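Local coordinates for fatty acid-binding protein homolog 1 (Echinococcus granulosus, PDB 1O8V) that binds fatty acids such as palmitate inside a beta-barrel and has been implicated in the acquisition, storage and transport of lipids by the parasite, at residues F17-G25 with V119-V127; E89-Q97 with T104-G112. One frame throughout, in Å; residues are numbered along the deposited sequence.

How the interactions relate
Both interactions border the same palmitate, but at different parts of the barrel. Interaction 2 pairs two neighbouring wall strands by regular backbone hydrogen bonds; interaction 1 rests helix 17-24 on the next hairpin, and no backbone bond joins its two segments. Each has a buried side and an exposed one. In interaction 1 aliphatic groups fill the inside and a salt-bridge network the surface, whereas in interaction 2 the interior is partly polar, with an arginine held for the fatty-acid carboxylate. The two meet where strands 103-111 and 114-121 adjoin: Lys120 bridges to Glu107, and Leu24 and Val121 pack on Thr104.

Interaction 1: F17-G25 with V119-V127; sequences FDKIMERLG and VKVDEVVCV. With PLM (palmitic acid), chain B.
Arg23 reaches from the helix to the turn between the two strands and grips two acidic residues there. Its NH1 and NH2 take the carboxylate of Glu123 end-on, one nitrogen to each oxygen, with Arg23 NH2 to Glu123 OE2 at 2.9 Å. The bonds are nearly straight and lie close to the guanidinium plane, although they meet the Glu123 oxygens about 30° out of the carboxylate plane. Arg23 NH1 also donates to the anti lone pair of Asp122 OD2 at 3.0 Å, an oxygen that has a second salt bridge to Lys102. Bends at chi2 and chi3 (60° and 62°) curl the arginine to this position. Val124 CG2 packs over one guanidinium face, offset toward the rim, while the in-plane bonds to Asp122 and Glu123 fix the group's rotation.

The helix is hydrogen-bonded internally and closes with a Schellman motif at Gly25, whose positive phi suits glycine. In the hairpin, Cys126 and Val119 exchange N-H and C=O bonds, as do Val124 and Val121 around the type II' turn, whereas Lys120 and Val127 bond outward. What remains between helix and hairpin is apolar. Ile20 lays CD1 against Val124 CG1 at 3.5 Å, and its CG1 presses on Cys126 CB at 3.5 Å, tighter than usual. Branched aliphatic side chains suit this apolar interface; Leu24 CD2 extends it to Val121 CG2 at 3.9 Å. Cys126 SG comes obliquely to the Phe17 ring, whose CZ lies 3.7 Å from palmitate CB.

The contact seats helix 17-24, one of the two lid helices of the fatty-acid-binding protein fold, on a barrel hairpin. Met21 and Asp18 lean on helix 28-36; backbone hydrogen bonds join Val127 to Glu15 of strand 7-15 and Lys120 to Tyr105 of strand 103-111.

Interaction 2: E89-Q97 with T104-G112; sequences ENGVMKHEQ and TYIERVVEG. With PLM (palmitic acid), chain B.
Arg108 and His95, two residues that can both carry positive charge, are joined by a hydrogen bond inside the barrel. NH1 of Arg108 donates to ND1 of His95 at 3.1 Å and 171°, and the bond lies in the plane of each group although the two planes are turned 43° apart. ND1 therefore acts as acceptor, while NE2 of the ring is bonded to Glu74. Arg108 also hands NH2 to palmitate O2 at 3.0 Å, again nearly straight. Its chain, extended from CG to NE, carries the guanidinium far enough in to meet the fatty-acid head, a task suited to arginine with its several N-H groups. Met93 SD receives a weak bond from NH1, and Ile106 CG2 lies over the centre of one guanidinium face.

Ile106 serves the histidine too, setting CD1 over one ring face in a CH-pi contact, 4.1 Å from the ring centroid. Further along, Gln97 OE1 and Thr104 OG1 share a water, their amide and hydroxyl suiting a polar patch beside the ligand; Gln97 NE2 is hydrogen-bonded to the same Glu74 oxygen as His95 NE2, and Gln97 OE1 lies 3.3 Å from palmitate C6. Glu107 and Tyr105 point to the outer face, where Val92 CG1 packs on Glu107 CB at 3.7 Å.

The strands that carry these side chains form a regular antiparallel hairpin, with hydrogen-bonded pairs Met93-Arg108, His95-Ile106 and Gln97-Thr104. Strand 81-89 flanks it beside Lys94 and Glu96, strand 114-121 borders it beyond Tyr105, Glu107 and Val109, and across the interior Met53 of strand 50-56 touches Met93, His95 and Arg108.

Interaction 1: F17-G25 with V119-V127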
# COMPACT_ATOMS: atom_id res chain seq x y z
N PHE A 17 -7.94 0.08 9.37
CA PHE A 17 -8.20 0.28 7.95
C PHE A 17 -9.61 0.78 7.70
O PHE A 17 -9.84 1.52 6.73
CB PHE A 17 -7.97 -1.01 7.17
CG PHE A 17 -7.78 -0.84 5.68
CD1 PHE A 17 -6.82 0.02 5.18
CD2 PHE A 17 -8.51 -1.60 4.78
CE1 PHE A 17 -6.60 0.13 3.83
CE2 PHE A 17 -8.33 -1.48 3.41
CZ PHE A 17 -7.37 -0.63 2.94
N ASP A 18 -10.57 0.31 8.51
CA ASP A 18 -11.93 0.83 8.40
C ASP A 18 -11.98 2.34 8.54
O ASP A 18 -12.58 3.02 7.72
CB ASP A 18 -12.89 0.15 9.39
CG ASP A 18 -12.40 0.18 10.84
OD1 ASP A 18 -11.20 0.33 11.14
OD2 ASP A 18 -13.22 0.01 11.78
N LYS A 19 -11.30 2.85 9.55
CA LYS A 19 -11.26 4.28 9.77
C LYS A 19 -10.59 5.05 8.63
O LYS A 19 -11.04 6.12 8.29
CB LYS A 19 -10.61 4.60 11.11
CG LYS A 19 -11.35 3.90 12.23
CD LYS A 19 -10.73 4.16 13.56
CE LYS A 19 -11.69 3.83 14.68
NZ LYS A 19 -11.17 4.34 15.98
N ILE A 20 -9.55 4.47 8.02
CA ILE A 20 -8.89 5.08 6.86
C ILE A 20 -9.89 5.17 5.70
O ILE A 20 -10.04 6.22 5.08
CB ILE A 20 -7.66 4.23 6.43
CG1 ILE A 20 -6.52 4.37 7.44
CG2 ILE A 20 -7.19 4.62 5.04
CD1 ILE A 20 -5.89 5.75 7.50
N MET A 21 -10.54 4.05 5.40
CA MET A 21 -11.48 4.04 4.29
C MET A 21 -12.64 5.03 4.51
O MET A 21 -13.10 5.66 3.57
CB MET A 21 -12.04 2.61 4.08
CG MET A 21 -11.03 1.63 3.51
SD MET A 21 -11.76 0.04 3.05
CE MET A 21 -12.14 -0.62 4.66
N GLU A 22 -13.11 5.11 5.74
CA GLU A 22 -14.20 6.02 6.10
C GLU A 22 -13.78 7.46 5.82
O GLU A 22 -14.50 8.23 5.20
CB GLU A 22 -14.61 5.80 7.57
CG GLU A 22 -15.35 4.48 7.78
CD GLU A 22 -15.34 3.88 9.19
OE1 GLU A 22 -14.91 4.55 10.13
OE2 GLU A 22 -15.80 2.71 9.32
N ARG A 23 -12.56 7.81 6.22
CA ARG A 23 -12.07 9.18 6.02
C ARG A 23 -11.87 9.53 4.55
O ARG A 23 -12.02 10.67 4.16
CB ARG A 23 -10.75 9.39 6.79
CG ARG A 23 -10.25 10.81 6.86
CD ARG A 23 -11.21 11.79 7.52
NE ARG A 23 -11.43 11.42 8.90
CZ ARG A 23 -10.72 11.87 9.92
NH1 ARG A 23 -9.74 12.75 9.73
NH2 ARG A 23 -10.97 11.42 11.15
N LEU A 24 -11.51 8.53 3.76
CA LEU A 24 -11.25 8.72 2.32
C LEU A 24 -12.52 8.72 1.47
O LEU A 24 -12.46 8.98 0.26
CB LEU A 24 -10.31 7.63 1.81
CG LEU A 24 -8.87 7.73 2.29
CD1 LEU A 24 -8.07 6.48 1.92
CD2 LEU A 24 -8.24 9.00 1.76
N GLY A 25 -13.66 8.42 2.07
CA GLY A 25 -14.91 8.45 1.32
C GLY A 25 -15.26 7.17 0.58
O GLY A 25 -16.15 7.18 -0.30
N VAL A 119 -0.58 3.26 7.43
CA VAL A 119 -1.37 4.09 6.52
C VAL A 119 -1.98 5.20 7.35
O VAL A 119 -2.63 4.96 8.38
CB VAL A 119 -2.49 3.26 5.86
CG1 VAL A 119 -3.27 4.08 4.86
CG2 VAL A 119 -1.92 2.01 5.23
N LYS A 120 -1.77 6.43 6.89
CA LYS A 120 -2.22 7.62 7.60
C LYS A 120 -3.01 8.52 6.68
O LYS A 120 -2.58 8.79 5.56
CB LYS A 120 -1.04 8.38 8.17
CG LYS A 120 -0.34 7.63 9.28
CD LYS A 120 0.70 8.50 9.94
CE LYS A 120 1.88 8.71 9.07
NZ LYS A 120 2.93 7.74 9.41
N VAL A 121 -4.14 9.02 7.16
CA VAL A 121 -4.93 10.05 6.48
C VAL A 121 -5.34 11.01 7.57
O VAL A 121 -5.98 10.58 8.54
CB VAL A 121 -6.20 9.47 5.77
CG1 VAL A 121 -7.02 10.58 5.11
CG2 VAL A 121 -5.82 8.45 4.74
N ASP A 122 -4.98 12.28 7.42
CA ASP A 122 -5.11 13.22 8.55
C ASP A 122 -4.50 12.58 9.81
O ASP A 122 -3.38 12.11 9.75
CB ASP A 122 -6.58 13.58 8.76
CG ASP A 122 -7.25 14.11 7.51
OD1 ASP A 122 -6.60 14.83 6.70
OD2 ASP A 122 -8.44 13.86 7.26
N GLU A 123 -5.24 12.55 10.92
CA GLU A 123 -4.79 11.94 12.17
C GLU A 123 -5.05 10.45 12.32
O GLU A 123 -4.66 9.84 13.32
CB GLU A 123 -5.43 12.69 13.36
CG GLU A 123 -6.80 12.20 13.77
CD GLU A 123 -7.95 12.61 12.88
OE1 GLU A 123 -7.75 13.33 11.89
OE2 GLU A 123 -9.10 12.22 13.22
N VAL A 124 -5.73 9.86 11.34
CA VAL A 124 -6.11 8.45 11.38
C VAL A 124 -4.94 7.57 11.07
O VAL A 124 -4.19 7.85 10.14
CB VAL A 124 -7.24 8.15 10.36
CG1 VAL A 124 -7.66 6.68 10.43
CG2 VAL A 124 -8.44 9.07 10.59
N VAL A 125 -4.76 6.53 11.89
CA VAL A 125 -3.65 5.62 11.75
C VAL A 125 -4.12 4.17 11.61
O VAL A 125 -4.95 3.69 12.38
CB VAL A 125 -2.69 5.69 12.96
CG1 VAL A 125 -1.50 4.81 12.73
CG2 VAL A 125 -2.26 7.11 13.22
N CYS A 126 -3.57 3.49 10.60
CA CYS A 126 -3.84 2.08 10.37
C CYS A 126 -2.50 1.36 10.27
O CYS A 126 -1.54 1.89 9.74
CB CYS A 126 -4.63 1.93 9.06
SG CYS A 126 -4.44 0.35 8.22
N VAL A 127 -2.42 0.15 10.82
CA VAL A 127 -1.25 -0.68 10.63
C VAL A 127 -1.68 -2.04 10.10
O VAL A 127 -2.56 -2.67 10.70
CB VAL A 127 -0.44 -0.88 11.94
CG1 VAL A 127 0.82 -1.62 11.60
CG2 VAL A 127 -0.12 0.45 12.60
C1 PLM B . -1.16 -1.83 2.24
O1 PLM B . -1.53 -2.82 2.98
O2 PLM B . -0.12 -2.04 1.45
C2 PLM B . -1.92 -0.51 2.32
C3 PLM B . -2.42 -0.03 0.97
C4 PLM B . -3.34 1.18 1.20
C5 PLM B . -3.78 1.78 -0.13
C6 PLM B . -4.59 3.07 0.03
C7 PLM B . -5.93 2.95 0.75
C8 PLM B . -7.03 2.67 -0.25
C9 PLM B . -8.39 2.37 0.37
CA PLM B . -9.17 1.43 -0.53
CB PLM B . -9.67 0.19 0.17
CC PLM B . -10.35 -0.82 -0.75
CD PLM B . -10.06 -2.24 -0.32
CE PLM B . -8.98 -2.95 -1.12
CF PLM B . -8.67 -4.31 -0.50
CG PLM B . -7.58 -5.09 -1.23

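Interaction 2: E89-Q97 with T104-G112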
# COMPACT_ATOMS: atom_id res chain seq x y z
N GLU A 89 13.71 5.97 2.40
CA GLU A 89 14.48 6.83 3.31
C GLU A 89 14.70 6.15 4.64
O GLU A 89 13.75 5.85 5.36
CB GLU A 89 13.76 8.16 3.54
CG GLU A 89 14.54 9.13 4.45
CD GLU A 89 13.88 10.49 4.63
OE1 GLU A 89 12.73 10.68 4.19
OE2 GLU A 89 14.53 11.37 5.23
N ASN A 90 15.97 5.97 5.00
CA ASN A 90 16.35 5.27 6.23
C ASN A 90 15.60 3.95 6.39
O ASN A 90 15.09 3.64 7.48
CB ASN A 90 16.15 6.17 7.46
CG ASN A 90 17.05 7.39 7.44
OD1 ASN A 90 18.22 7.30 7.09
ND2 ASN A 90 16.50 8.53 7.83
N GLY A 91 15.52 3.22 5.29
CA GLY A 91 14.92 1.89 5.25
C GLY A 91 13.42 1.86 5.04
O GLY A 91 12.89 0.78 4.83
N VAL A 92 12.76 3.01 5.07
CA VAL A 92 11.29 3.09 5.06
C VAL A 92 10.85 3.41 3.64
O VAL A 92 11.29 4.41 3.05
CB VAL A 92 10.74 4.18 6.04
CG1 VAL A 92 9.21 4.20 6.04
CG2 VAL A 92 11.23 3.97 7.47
N MET A 93 10.00 2.56 3.09
CA MET A 93 9.37 2.93 1.84
C MET A 93 8.28 3.95 2.17
O MET A 93 7.39 3.66 2.96
CB MET A 93 8.80 1.71 1.13
CG MET A 93 8.25 2.07 -0.24
SD MET A 93 7.13 0.91 -1.06
CE MET A 93 8.02 -0.59 -0.76
N LYS A 94 8.37 5.12 1.54
CA LYS A 94 7.43 6.20 1.72
C LYS A 94 6.63 6.34 0.43
O LYS A 94 7.17 6.64 -0.62
CB LYS A 94 8.16 7.50 2.07
CG LYS A 94 8.89 7.46 3.41
CD LYS A 94 9.84 8.62 3.56
CE LYS A 94 9.17 9.83 4.18
NZ LYS A 94 10.13 10.98 4.18
N HIS A 95 5.33 6.16 0.54
CA HIS A 95 4.43 6.11 -0.60
C HIS A 95 3.28 7.08 -0.30
O HIS A 95 2.44 6.81 0.54
CB HIS A 95 3.95 4.67 -0.74
CG HIS A 95 2.99 4.41 -1.86
ND1 HIS A 95 2.48 3.15 -2.09
CD2 HIS A 95 2.45 5.21 -2.82
CE1 HIS A 95 1.64 3.19 -3.10
NE2 HIS A 95 1.62 4.42 -3.59
N GLU A 96 3.26 8.23 -0.98
CA GLU A 96 2.14 9.18 -0.85
C GLU A 96 1.16 9.03 -2.00
O GLU A 96 1.54 8.71 -3.11
CB GLU A 96 2.61 10.63 -0.79
CG GLU A 96 3.27 11.08 -2.09
CD GLU A 96 3.81 12.50 -2.01
OE1 GLU A 96 4.87 12.76 -1.41
OE2 GLU A 96 3.13 13.36 -2.61
N GLN A 97 -0.11 9.32 -1.72
CA GLN A 97 -1.19 9.27 -2.71
C GLN A 97 -2.08 10.49 -2.51
O GLN A 97 -2.81 10.57 -1.51
CB GLN A 97 -2.05 8.02 -2.53
CG GLN A 97 -1.33 6.71 -2.70
CD GLN A 97 -2.16 5.55 -2.34
OE1 GLN A 97 -2.91 5.59 -1.35
NE2 GLN A 97 -1.98 4.44 -3.06
N THR A 104 -2.95 10.46 1.30
CA THR A 104 -2.71 9.25 2.07
C THR A 104 -1.21 9.04 2.14
O THR A 104 -0.54 9.07 1.11
CB THR A 104 -3.37 8.04 1.42
OG1 THR A 104 -4.78 8.24 1.30
CG2 THR A 104 -3.18 6.81 2.29
N TYR A 105 -0.69 8.81 3.35
CA TYR A 105 0.72 8.55 3.57
C TYR A 105 0.86 7.10 4.02
O TYR A 105 0.36 6.71 5.07
CB TYR A 105 1.31 9.49 4.62
CG TYR A 105 1.25 10.94 4.26
CD1 TYR A 105 2.21 11.51 3.44
CD2 TYR A 105 0.24 11.75 4.74
CE1 TYR A 105 2.16 12.85 3.13
CE2 TYR A 105 0.19 13.10 4.43
CZ TYR A 105 1.14 13.65 3.62
OH TYR A 105 1.06 14.98 3.32
N ILE A 106 1.58 6.32 3.23
CA ILE A 106 1.86 4.93 3.53
C ILE A 106 3.36 4.83 3.83
O ILE A 106 4.18 5.41 3.13
CB ILE A 106 1.48 4.00 2.34
CG1 ILE A 106 0.05 4.26 1.90
CG2 ILE A 106 1.71 2.56 2.70
CD1 ILE A 106 -0.28 3.67 0.54
N GLU A 107 3.71 4.11 4.89
CA GLU A 107 5.11 3.81 5.21
C GLU A 107 5.21 2.31 5.33
O GLU A 107 4.43 1.71 6.06
CB GLU A 107 5.55 4.47 6.53
CG GLU A 107 5.46 5.99 6.61
CD GLU A 107 5.45 6.55 8.05
OE1 GLU A 107 5.56 5.78 9.04
OE2 GLU A 107 5.31 7.80 8.22
N ARG A 108 6.15 1.70 4.62
CA ARG A 108 6.39 0.27 4.75
C ARG A 108 7.77 0.06 5.35
O ARG A 108 8.72 0.66 4.89
CB ARG A 108 6.29 -0.43 3.40
CG ARG A 108 4.87 -0.38 2.81
CD ARG A 108 4.71 -1.02 1.46
NE ARG A 108 3.31 -0.96 1.04
CZ ARG A 108 2.82 -0.07 0.21
NH1 ARG A 108 3.57 0.87 -0.33
NH2 ARG A 108 1.52 -0.08 -0.04
N VAL A 109 7.84 -0.79 6.36
CA VAL A 109 9.14 -1.16 6.96
C VAL A 109 9.24 -2.66 7.10
O VAL A 109 8.23 -3.32 7.35
CB VAL A 109 9.32 -0.50 8.30
CG1 VAL A 109 9.20 1.02 8.17
CG2 VAL A 109 8.34 -1.02 9.33
N VAL A 110 10.45 -3.18 6.94
CA VAL A 110 10.69 -4.61 7.03
C VAL A 110 11.68 -4.87 8.16
O VAL A 110 12.73 -4.22 8.27
CB VAL A 110 11.26 -5.14 5.73
CG1 VAL A 110 11.88 -6.55 5.91
CG2 VAL A 110 10.18 -5.15 4.67
N GLU A 111 11.34 -5.85 8.97
CA GLU A 111 12.27 -6.37 9.96
C GLU A 111 12.13 -7.87 9.92
O GLU A 111 11.09 -8.42 10.31
CB GLU A 111 11.96 -5.84 11.34
CG GLU A 111 12.89 -6.37 12.44
CD GLU A 111 14.35 -5.99 12.22
OE1 GLU A 111 14.64 -4.79 12.05
OE2 GLU A 111 15.22 -6.90 12.17
N GLY A 112 13.17 -8.53 9.43
CA GLY A 112 13.17 -9.97 9.29
C GLY A 112 12.06 -10.42 8.38
O GLY A 112 11.98 -9.99 7.21
C1 PLM B . -1.16 -1.83 2.24
O1 PLM B . -1.53 -2.82 2.98
O2 PLM B . -0.12 -2.04 1.45
C2 PLM B . -1.92 -0.51 2.32
C3 PLM B . -2.42 -0.03 0.97
C4 PLM B . -3.34 1.18 1.20
C5 PLM B . -3.78 1.78 -0.13
C6 PLM B . -4.59 3.07 0.03
C7 PLM B . -5.93 2.95 0.75
C8 PLM B . -7.03 2.67 -0.25
C9 PLM B . -8.39 2.37 0.37
CA PLM B . -9.17 1.43 -0.53
CB PLM B . -9.67 0.19 0.17
CC PLM B . -10.35 -0.82 -0.75
CD PLM B . -10.06 -2.24 -0.32
CE PLM B . -8.98 -2.95 -1.12
CF PLM B . -8.67 -4.31 -0.50
CG PLM B . -7.58 -5.09 -1.23
O HOH W 1 12.58 -1.13 6.87
O HOH W 2 -5.36 6.45 -0.73
O HOH W 3 -5.51 9.91 -0.84